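Local atomic coordinates of FKBP-type peptidyl-prolyl cis-trans isomerase FkpA (Escherichia coli, PDB entry 1Q6H), a protein that catalyses the cis-trans isomerisation of proline peptide bonds and acts as a folding chaperone in the bacterial periplasm. Residues V143-G148 / D217-D222. Residues are numbered along the deposited sequence; the frame is centred on the assembly and turned at random.
Sequences VVNYKG and DVELLD
The carbonyl oxygen of V143 is gripped by two amides of the opposite strand. L221 N reaches V143 O at 2.7 Å nearly head-on, while D222 N comes to the same oxygen V143 O at 3.3 Å, in the carbonyl plane and on a lone pair. V143 N bonds in turn to D222 O. Two residues, L221 and D222, thus face one: a classic beta bulge. Its first residue, L221, has a helix-like psi of -39°, and the register slips by one there, from V143 against D222 to V144 against L220.

Beyond the bulge the pairing is regular antiparallel. N145 and E219 exchange two bonds, the straighter being E219 N to N145 O at 2.7 Å and 172°; K147 and D217 form the next hydrogen-bonded pair.

On one face, CG1 of V144 meets both V218 CG1 and L220 CD1, each at 3.9 Å. V218 and Y146 sit on this same face, but with CG between backbone N and carbonyl carbon (chi1 64°) the Y146 ring leads away from 217-222, leaving CB beside V218. Its OH bonds to D157 and R162, and its ring meets W177 edge-to-face; V144 and V218 also touch W177.

The other face, with N145, E219, K147 and D217, is more polar. L221, at the bulge, brings CD1 to 3.5 Å from N145 ND2, the two side chains meeting obliquely. K147 and D217 run side by side, pointing the same way, yet K147 NZ stays 4.7 Å from D217 OD2, so any attraction is probably loose. D222 OD1 has its salt bridge with K186.

Strands 141-150 and 214-223 are neighbours in the curved antiparallel sheet of the FKBP domain, whose inner face wraps around helix 175-180.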
loop_
_atom_site.group_PDB
_atom_site.type_symbol
_atom_site.label_atom_id
_atom_site.label_comp_id
_atom_site.label_asym_id
_atom_site.label_seq_id
_atom_site.Cartn_x
_atom_site.Cartn_y
_atom_site.Cartn_z
ATOM N N VAL A 143 -22.652 23.661 -26.063
ATOM C CA VAL A 143 -21.370 24.264 -25.785
ATOM C C VAL A 143 -21.627 25.393 -24.794
ATOM O O VAL A 143 -22.411 26.334 -25.058
ATOM C CB VAL A 143 -20.722 24.812 -27.063
ATOM C CG1 VAL A 143 -19.326 25.340 -26.776
ATOM C CG2 VAL A 143 -20.657 23.720 -28.171
ATOM N N VAL A 144 -20.985 25.301 -23.646
ATOM C CA VAL A 144 -21.218 26.236 -22.577
ATOM C C VAL A 144 -19.967 26.720 -21.871
ATOM O O VAL A 144 -18.972 26.035 -21.799
ATOM C CB VAL A 144 -22.081 25.614 -21.456
ATOM C CG1 VAL A 144 -23.477 25.259 -21.940
ATOM C CG2 VAL A 144 -21.404 24.369 -20.881
ATOM N N ASN A 145 -20.071 27.917 -21.322
ATOM C CA ASN A 145 -19.122 28.378 -20.365
ATOM C C ASN A 145 -19.894 28.328 -19.044
ATOM O O ASN A 145 -21.108 28.578 -18.999
ATOM C CB ASN A 145 -18.659 29.797 -20.678
ATOM C CG ASN A 145 -17.610 29.839 -21.749
ATOM O OD1 ASN A 145 -16.712 28.999 -21.794
ATOM N ND2 ASN A 145 -17.699 30.830 -22.608
ATOM N N TYR A 146 -19.217 27.983 -17.966
ATOM C CA TYR A 146 -19.896 27.959 -16.699
ATOM C C TYR A 146 -18.952 28.043 -15.564
ATOM O O TYR A 146 -17.772 27.758 -15.704
ATOM C CB TYR A 146 -20.679 26.664 -16.529
ATOM C CG TYR A 146 -19.791 25.462 -16.497
ATOM C CD1 TYR A 146 -19.416 24.842 -17.662
ATOM C CD2 TYR A 146 -19.320 24.953 -15.294
ATOM C CE1 TYR A 146 -18.585 23.750 -17.646
ATOM C CE2 TYR A 146 -18.516 23.868 -15.264
ATOM C CZ TYR A 146 -18.140 23.264 -16.444
ATOM O OH TYR A 146 -17.294 22.186 -16.421
ATOM N N LYS A 147 -19.514 28.419 -14.427
ATOM C CA LYS A 147 -18.815 28.375 -13.165
ATOM C C LYS A 147 -19.704 27.619 -12.168
ATOM O O LYS A 147 -20.921 27.884 -12.074
ATOM C CB LYS A 147 -18.523 29.779 -12.705
ATOM C CG LYS A 147 -18.006 29.850 -11.333
ATOM C CD LYS A 147 -17.646 31.267 -10.982
ATOM C CE LYS A 147 -18.756 31.982 -10.265
ATOM N NZ LYS A 147 -18.116 33.054 -9.410
ATOM N N GLY A 148 -19.100 26.677 -11.446
ATOM C CA GLY A 148 -19.816 25.862 -10.470
ATOM C C GLY A 148 -19.324 26.064 -9.042
ATOM O O GLY A 148 -18.126 25.887 -8.769
ATOM N N ASP A 217 -23.452 29.071 -12.749
ATOM C CA ASP A 217 -23.722 30.235 -13.617
ATOM C C ASP A 217 -23.321 29.794 -15.007
ATOM O O ASP A 217 -22.134 29.568 -15.255
ATOM C CB ASP A 217 -22.882 31.430 -13.239
ATOM C CG ASP A 217 -23.311 32.046 -11.951
ATOM O OD1 ASP A 217 -24.532 32.273 -11.792
ATOM O OD2 ASP A 217 -22.487 32.338 -11.054
ATOM N N VAL A 218 -24.290 29.665 -15.905
ATOM C CA VAL A 218 -24.049 29.103 -17.230
ATOM C C VAL A 218 -24.282 30.077 -18.397
ATOM O O VAL A 218 -25.203 30.889 -18.357
ATOM C CB VAL A 218 -24.944 27.922 -17.429
ATOM C CG1 VAL A 218 -24.564 27.143 -18.678
ATOM C CG2 VAL A 218 -24.864 27.010 -16.209
ATOM N N GLU A 219 -23.422 29.999 -19.415
ATOM C CA GLU A 219 -23.629 30.734 -20.647
ATOM C C GLU A 219 -23.673 29.694 -21.758
ATOM O O GLU A 219 -22.710 28.946 -21.972
ATOM C CB GLU A 219 -22.522 31.739 -20.933
ATOM C CG GLU A 219 -22.450 32.934 -20.014
ATOM C CD GLU A 219 -21.351 33.914 -20.444
ATOM O OE1 GLU A 219 -20.556 33.586 -21.367
ATOM O OE2 GLU A 219 -21.300 35.014 -19.860
ATOM N N LEU A 220 -24.812 29.645 -22.438
ATOM C CA LEU A 220 -25.045 28.720 -23.534
ATOM C C LEU A 220 -24.577 29.325 -24.869
ATOM O O LEU A 220 -25.253 30.198 -25.457
ATOM C CB LEU A 220 -26.540 28.395 -23.604
ATOM C CG LEU A 220 -26.973 27.456 -24.712
ATOM C CD1 LEU A 220 -26.105 26.173 -24.698
ATOM C CD2 LEU A 220 -28.459 27.143 -24.635
ATOM N N LEU A 221 -23.429 28.859 -25.345
ATOM C CA LEU A 221 -22.818 29.395 -26.549
ATOM C C LEU A 221 -23.349 28.805 -27.841
ATOM O O LEU A 221 -23.504 29.504 -28.838
ATOM C CB LEU A 221 -21.316 29.186 -26.506
ATOM C CG LEU A 221 -20.562 29.750 -25.303
ATOM C CD1 LEU A 221 -19.089 29.535 -25.565
ATOM C CD2 LEU A 221 -20.826 31.222 -25.109
ATOM N N ASP A 222 -23.609 27.506 -27.853
ATOM C CA ASP A 222 -24.084 26.902 -29.077
ATOM C C ASP A 222 -24.937 25.680 -28.805
ATOM O O ASP A 222 -24.803 25.030 -27.760
ATOM C CB ASP A 222 -22.892 26.514 -29.962
ATOM C CG ASP A 222 -23.259 26.358 -31.442
ATOM O OD1 ASP A 222 -24.370 26.773 -31.862
ATOM O OD2 ASP A 222 -22.460 25.827 -32.258
#